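Local coordinates for thermophilic dibenzothiophene desulfurization enzyme C (Paenibacillus sp. A11-2, PDB 5XDB), which probably oxidises dibenzothiophene to its 5-oxide and then to the 5,5-dioxide, using reduced FMN and molecular oxygen, at residues G125-E130 and G154-C159; R167-A172 and I184-I189. All blocks are in the same frame, centred on the assembly; numbering follows the deposited sequence.

Contact 1. Residues G125-E130 and G154-C159; sequences GNASSE and GTKAFC. With FMN (flavin mononucleotide), chain E.
Lys156 NZ is gripped by two oxygens of the segment 125-130: it lies 2.7 Å from Ser128 O, tilted out of that carbonyl's plane, and 2.7 Å from Glu130 OE1, where the hydrogen bond is also a salt bridge and takes the anti lone pair of the carboxylate. The lysine chain bends at CG (chi2 -69°) and then runs straight, which carries CD past Ser129 O and brings NZ to Glu130. The carboxylate is itself held by direct hydrogen bonds, from Arg139 N and Asn132 ND2 to OE2 and from Val140 N to OE1, which position it for the lysine, while Trp138 adds a cation-pi partner for Lys156. With an alanine here, the carboxylate of Glu130 would probably lose its positive mate and Ser128 O this donor. Beside the lysine, Ala157 N donates to Ser129 O (2.7 Å), approaching from above the carbonyl plane, and Ala127 CB rests on Cys159 SG at 3.6 Å.

The end of strand 124-127 and the loop after it line the FMN site. The Asn126 amide faces the pyrimidine edge of the flavin with a matched pair of bonds, FMN N3 to OD1 (2.9 Å, 163°) and ND2 to FMN O4 (2.9 Å, 168°); Ser128 OG donates to the same OD1, which helps to fix which end of the amide faces N3. Ser129 OG also lies against FMN O2, but so close (2.4 Å) that the details of this hydrogen bond are doubtful. The Phe158 ring has FMN C1' over one face, and Ala369 of the second subunit packs on this residue. In the acyl-CoA dehydrogenase-like fold, strand 124-127 pairs with strand 167-174, strand 155-156 pairs with strand 215-222, and helix 85-104 covers Asn126 through Tyr93 and Asn97.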
loop_
_atom_site.group_PDB
_atom_site.type_symbol
_atom_site.label_atom_id
_atom_site.label_comp_id
_atom_site.label_asym_id
_atom_site.label_seq_id
_atom_site.Cartn_x
_atom_site.Cartn_y
_atom_site.Cartn_z
ATOM N N GLY A 125 -22.359 -23.004 21.784
ATOM C CA GLY A 125 -21.086 -23.281 21.155
ATOM C C GLY A 125 -21.295 -24.179 19.944
ATOM O O GLY A 125 -22.407 -24.628 19.665
ATOM N N ASN A 126 -20.202 -24.451 19.235
ATOM C CA ASN A 126 -20.329 -25.312 18.069
ATOM C C ASN A 126 -19.112 -26.213 17.932
ATOM O O ASN A 126 -18.017 -25.904 18.414
ATOM C CB ASN A 126 -20.528 -24.507 16.772
ATOM C CG ASN A 126 -19.240 -23.912 16.253
ATOM O OD1 ASN A 126 -18.607 -24.453 15.333
ATOM N ND2 ASN A 126 -18.834 -22.789 16.844
ATOM N N ALA A 127 -19.336 -27.342 17.260
ATOM C CA ALA A 127 -18.291 -28.300 16.913
ATOM C C ALA A 127 -18.548 -28.703 15.462
ATOM O O ALA A 127 -19.391 -29.565 15.195
ATOM C CB ALA A 127 -18.303 -29.502 17.848
ATOM N N SER A 128 -17.821 -28.079 14.531
ATOM C CA SER A 128 -18.117 -28.190 13.103
ATOM C C SER A 128 -16.882 -28.549 12.281
ATOM O O SER A 128 -16.870 -29.558 11.563
ATOM C CB SER A 128 -18.706 -26.874 12.594
ATOM O OG SER A 128 -19.648 -26.328 13.511
ATOM N N SER A 129 -15.841 -27.722 12.374
ATOM C CA SER A 129 -14.624 -27.937 11.603
ATOM C C SER A 129 -13.796 -29.084 12.179
ATOM O O SER A 129 -13.993 -29.530 13.311
ATOM C CB SER A 129 -13.780 -26.660 11.567
ATOM O OG SER A 129 -14.471 -25.608 10.914
ATOM N N GLU A 130 -12.845 -29.554 11.374
ATOM C CA GLU A 130 -11.999 -30.677 11.743
ATOM C C GLU A 130 -10.562 -30.356 11.349
ATOM O O GLU A 130 -10.299 -29.419 10.587
ATOM C CB GLU A 130 -12.490 -31.986 11.089
ATOM C CG GLU A 130 -13.952 -32.302 11.430
ATOM C CD GLU A 130 -14.436 -33.653 10.916
ATOM O OE1 GLU A 130 -15.673 -33.872 10.898
ATOM O OE2 GLU A 130 -13.586 -34.489 10.534
ATOM N N GLY A 154 -15.987 -39.175 16.612
ATOM C CA GLY A 154 -14.870 -38.474 16.009
ATOM C C GLY A 154 -14.526 -37.204 16.754
ATOM O O GLY A 154 -15.171 -36.825 17.729
ATOM N N THR A 155 -13.482 -36.530 16.267
ATOM C CA THR A 155 -12.967 -35.323 16.902
ATOM C C THR A 155 -13.117 -34.110 15.994
ATOM O O THR A 155 -12.730 -34.150 14.819
ATOM C CB THR A 155 -11.497 -35.489 17.292
ATOM O OG1 THR A 155 -11.395 -36.475 18.322
ATOM C CG2 THR A 155 -10.942 -34.168 17.807
ATOM N N LYS A 156 -13.640 -33.025 16.559
ATOM C CA LYS A 156 -13.793 -31.741 15.891
ATOM C C LYS A 156 -12.714 -30.772 16.362
ATOM O O LYS A 156 -12.242 -30.846 17.498
ATOM C CB LYS A 156 -15.172 -31.141 16.182
ATOM C CG LYS A 156 -16.332 -31.888 15.562
ATOM C CD LYS A 156 -16.309 -31.728 14.041
ATOM C CE LYS A 156 -17.560 -32.308 13.398
ATOM N NZ LYS A 156 -17.535 -32.140 11.916
ATOM N N ALA A 157 -12.341 -29.849 15.483
ATOM C CA ALA A 157 -11.341 -28.832 15.776
ATOM C C ALA A 157 -11.982 -27.451 15.771
ATOM O O ALA A 157 -13.076 -27.252 15.228
ATOM C CB ALA A 157 -10.197 -28.879 14.755
ATOM N N PHE A 158 -11.282 -26.491 16.381
ATOM C CA PHE A 158 -11.717 -25.090 16.403
ATOM C C PHE A 158 -13.166 -24.964 16.873
ATOM O O PHE A 158 -14.009 -24.340 16.221
ATOM C CB PHE A 158 -11.543 -24.444 15.025
ATOM C CG PHE A 158 -10.117 -24.134 14.663
ATOM C CD1 PHE A 158 -9.483 -23.008 15.183
ATOM C CD2 PHE A 158 -9.424 -24.943 13.777
ATOM C CE1 PHE A 158 -8.162 -22.704 14.840
ATOM C CE2 PHE A 158 -8.109 -24.646 13.423
ATOM C CZ PHE A 158 -7.480 -23.517 13.958
ATOM N N CYS A 159 -13.453 -25.544 18.039
ATOM C CA CYS A 159 -14.822 -25.602 18.557
ATOM C C CYS A 159 -15.088 -24.396 19.455
ATOM O O CYS A 159 -15.128 -24.492 20.684
ATOM C CB CYS A 159 -15.038 -26.918 19.295
ATOM S SG CYS A 159 -14.876 -28.372 18.264
HETATM N N1 FMN E . -14.414 -23.303 12.643
HETATM C C2 FMN E . -15.657 -23.754 13.007
HETATM O O2 FMN E . -16.199 -24.615 12.307
HETATM N N3 FMN E . -16.276 -23.254 14.140
HETATM C C4 FMN E . -15.648 -22.292 14.909
HETATM O O4 FMN E . -16.201 -21.856 15.931
HETATM C C4A FMN E . -14.379 -21.840 14.531
HETATM N N5 FMN E . -13.729 -20.889 15.289
HETATM C C5A FMN E . -12.478 -20.436 14.910
HETATM C C6 FMN E . -11.847 -19.467 15.687
HETATM C C7 FMN E . -10.584 -18.995 15.337
HETATM C C7M FMN E . -9.951 -17.949 16.216
HETATM C C8 FMN E . -9.961 -19.504 14.192
HETATM C C8M FMN E . -8.598 -19.042 13.759
HETATM C C9 FMN E . -10.597 -20.473 13.417
HETATM C C9A FMN E . -11.859 -20.949 13.771
HETATM N N10 FMN E . -12.517 -21.887 12.987
HETATM C C10 FMN E . -13.763 -22.347 13.392
HETATM C "C1'" FMN E . -11.840 -22.556 11.808
HETATM C "C2'" FMN E . -11.735 -22.017 10.403
HETATM O "O2'" FMN E . -13.011 -22.120 9.809
HETATM C "C3'" FMN E . -10.752 -22.908 9.625
HETATM O "O3'" FMN E . -11.107 -24.265 9.822
HETATM C "C4'" FMN E . -9.272 -22.781 10.014
HETATM O "O4'" FMN E . -8.961 -21.411 10.145
HETATM C "C5'" FMN E . -8.358 -23.440 8.972
HETATM O "O5'" FMN E . -7.013 -23.544 9.426
HETATM P P FMN E . -5.747 -23.457 8.411
HETATM O O1P FMN E . -5.813 -22.094 7.727
HETATM O O2P FMN E . -4.437 -23.584 9.161
HETATM O O3P FMN E . -5.806 -24.585 7.400
HETATM O O HOH W 1 -15.582 -26.289 15.010
HETATM O O HOH W 2 -11.603 -35.683 12.500
#

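Contact 2. Residues R167-A172 and I184-I189; sequences RLLVFA and IVAALI
Phe171 lays the CD1-CE1 side of its ring along Ala186 and Ile184. Its CE1 comes 3.7 Å from Ala186 CB, an oblique approach, whereas Ile184 CG2 meets the ring at its edge, close to the ring plane, 4.1 Å from CD1. Further along the same face, Leu188 CD1 reaches Arg167 CB at 3.8 Å and also approaches Leu169 CB; its CG stands anti to the backbone N (chi1 -170°), and the branch leans back across to the neighbouring strand. On the other face Val170 CG2 touches Ile189 CG1 (4.2 Å), and Ala172 CB touches Val185 CG1.

The two strands form an antiparallel beta hairpin in the middle, beta domain of the acyl-CoA dehydrogenase-like fold, with axes 4.7 Å apart and N-to-C directions at 167°. Leu168 with Ile189, Val170 with Ala187 and Ala172 with Val185 are hydrogen-bonded pairs, each closed by two backbone bonds; Leu169 with Leu188 and Phe171 with Ala186 are the non-hydrogen-bonded pairs between them, where CA-H...O contacts such as Ala186 CA to Val170 O (3.2 Å) add to the ladder.

Val170, Ala187 and Ile189 pack against strand 215-222, while Leu169 meets helix 85-104 at Asn97 and Tyr100, Ala186 at Tyr100, and Leu188 at Val101. Tyr100 and Phe412 both stand edge-to-face with the Phe171 ring, adding to the aromatic packing on that face. At the far end of the ladder, the bent chain of Arg167 brings CD within 3.4 Å of Ile189 O, and a water that accepts from Arg167 NE at 3.1 Å donates to Leu188 O.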
loop_
_atom_site.group_PDB
_atom_site.type_symbol
_atom_site.label_atom_id
_atom_site.label_comp_id
_atom_site.label_asym_id
_atom_site.label_seq_id
_atom_site.Cartn_x
_atom_site.Cartn_y
_atom_site.Cartn_z
ATOM N N ARG A 167 -25.496 -25.646 25.033
ATOM C CA ARG A 167 -25.796 -26.553 23.937
ATOM C C ARG A 167 -24.692 -26.407 22.901
ATOM O O ARG A 167 -24.113 -25.330 22.751
ATOM C CB ARG A 167 -27.166 -26.254 23.296
ATOM C CG ARG A 167 -28.392 -26.555 24.183
ATOM C CD ARG A 167 -28.606 -28.053 24.357
ATOM N NE ARG A 167 -29.833 -28.345 25.103
ATOM C CZ ARG A 167 -29.939 -28.264 26.429
ATOM N NH1 ARG A 167 -28.893 -27.893 27.162
ATOM N NH2 ARG A 167 -31.090 -28.557 27.027
ATOM N N LEU A 168 -24.404 -27.497 22.203
ATOM C CA LEU A 168 -23.439 -27.514 21.112
ATOM C C LEU A 168 -24.187 -27.760 19.812
ATOM O O LEU A 168 -24.983 -28.700 19.723
ATOM C CB LEU A 168 -22.388 -28.604 21.321
ATOM C CG LEU A 168 -21.425 -28.440 22.501
ATOM C CD1 LEU A 168 -20.549 -29.678 22.620
ATOM C CD2 LEU A 168 -20.576 -27.178 22.326
ATOM N N LEU A 169 -23.958 -26.897 18.826
ATOM C CA LEU A 169 -24.369 -27.175 17.455
ATOM C C LEU A 169 -23.308 -28.065 16.817
ATOM O O LEU A 169 -22.141 -27.672 16.717
ATOM C CB LEU A 169 -24.546 -25.871 16.678
ATOM C CG LEU A 169 -24.758 -25.939 15.160
ATOM C CD1 LEU A 169 -26.056 -26.646 14.822
ATOM C CD2 LEU A 169 -24.730 -24.535 14.553
ATOM N N VAL A 170 -23.691 -29.278 16.431
ATOM C CA VAL A 170 -22.735 -30.287 15.996
ATOM C C VAL A 170 -23.087 -30.756 14.591
ATOM O O VAL A 170 -24.265 -30.920 14.254
ATOM C CB VAL A 170 -22.679 -31.478 16.976
ATOM C CG1 VAL A 170 -21.621 -32.459 16.529
ATOM C CG2 VAL A 170 -22.355 -30.979 18.382
ATOM N N PHE A 171 -22.050 -30.977 13.779
ATOM C CA PHE A 171 -22.171 -31.424 12.399
ATOM C C PHE A 171 -21.434 -32.746 12.218
ATOM O O PHE A 171 -20.313 -32.927 12.716
ATOM C CB PHE A 171 -21.601 -30.382 11.423
ATOM C CG PHE A 171 -22.370 -29.098 11.392
ATOM C CD1 PHE A 171 -23.360 -28.891 10.445
ATOM C CD2 PHE A 171 -22.107 -28.094 12.315
ATOM C CE1 PHE A 171 -24.078 -27.701 10.403
ATOM C CE2 PHE A 171 -22.813 -26.908 12.284
ATOM C CZ PHE A 171 -23.812 -26.710 11.327
ATOM N N ALA A 172 -22.063 -33.666 11.501
ATOM C CA ALA A 172 -21.462 -34.962 11.224
ATOM C C ALA A 172 -21.951 -35.433 9.862
ATOM O O ALA A 172 -22.901 -34.888 9.299
ATOM C CB ALA A 172 -21.797 -35.977 12.325
ATOM N N ILE A 184 -24.952 -34.617 5.413
ATOM C CA ILE A 184 -24.611 -33.782 6.563
ATOM C C ILE A 184 -25.787 -33.740 7.533
ATOM O O ILE A 184 -26.879 -33.265 7.193
ATOM C CB ILE A 184 -24.214 -32.367 6.121
ATOM C CG1 ILE A 184 -22.989 -32.417 5.211
ATOM C CG2 ILE A 184 -23.959 -31.488 7.336
ATOM C CD1 ILE A 184 -22.585 -31.061 4.672
ATOM N N VAL A 185 -25.557 -34.200 8.754
ATOM C CA VAL A 185 -26.525 -34.059 9.834
ATOM C C VAL A 185 -26.044 -32.970 10.781
ATOM O O VAL A 185 -24.844 -32.857 11.069
ATOM C CB VAL A 185 -26.743 -35.395 10.573
ATOM C CG1 VAL A 185 -25.501 -36.245 10.512
ATOM C CG2 VAL A 185 -27.137 -35.144 12.019
ATOM N N ALA A 186 -26.970 -32.130 11.213
ATOM C CA ALA A 186 -26.711 -31.114 12.216
ATOM C C ALA A 186 -27.647 -31.365 13.382
ATOM O O ALA A 186 -28.793 -31.780 13.185
ATOM C CB ALA A 186 -26.928 -29.695 11.661
ATOM N N ALA A 187 -27.160 -31.110 14.591
ATOM C CA ALA A 187 -27.947 -31.379 15.783
ATOM C C ALA A 187 -27.575 -30.361 16.850
ATOM O O ALA A 187 -26.475 -29.799 16.832
ATOM C CB ALA A 187 -27.717 -32.806 16.298
ATOM N N LEU A 188 -28.508 -30.126 17.775
ATOM C CA LEU A 188 -28.295 -29.243 18.918
ATOM C C LEU A 188 -28.395 -30.105 20.172
ATOM O O LEU A 188 -29.477 -30.599 20.500
ATOM C CB LEU A 188 -29.319 -28.104 18.934
ATOM C CG LEU A 188 -29.039 -27.008 19.955
ATOM C CD1 LEU A 188 -27.784 -26.189 19.540
ATOM C CD2 LEU A 188 -30.249 -26.113 20.148
ATOM N N ILE A 189 -27.273 -30.316 20.858
ATOM C CA ILE A 189 -27.262 -31.292 21.947
ATOM C C ILE A 189 -26.675 -30.663 23.205
ATOM O O ILE A 189 -25.893 -29.698 23.151
ATOM C CB ILE A 189 -26.475 -32.568 21.572
ATOM C CG1 ILE A 189 -25.003 -32.230 21.354
ATOM C CG2 ILE A 189 -27.085 -33.243 20.339
ATOM C CD1 ILE A 189 -24.080 -33.429 21.485
HETATM O O HOH W 3 -31.030 -29.863 22.655
#

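Both contacts are largely buried in the same beta domain, with centres 10 Å apart, and they share a seam: strand 124-127 lies parallel to strand 167-174, with Gly125 O to Leu169 N and Ala127 N to Leu169 O as probable hydrogen bonds. Contact 2 is regular sheet, its backbone ladder flanked by aliphatic and aromatic side chains. Contact 1 spans the end of strand 124-127 and the loop beyond, where a salt bridge joins the two segments while an amide and hydroxyls turn to the flavin. The two sets of side chains also touch, Ser128 OG packing on Phe171 CD2 at 3.3 Å. The second subunit reaches contact 1 alone, none of the other chains touching contact 2.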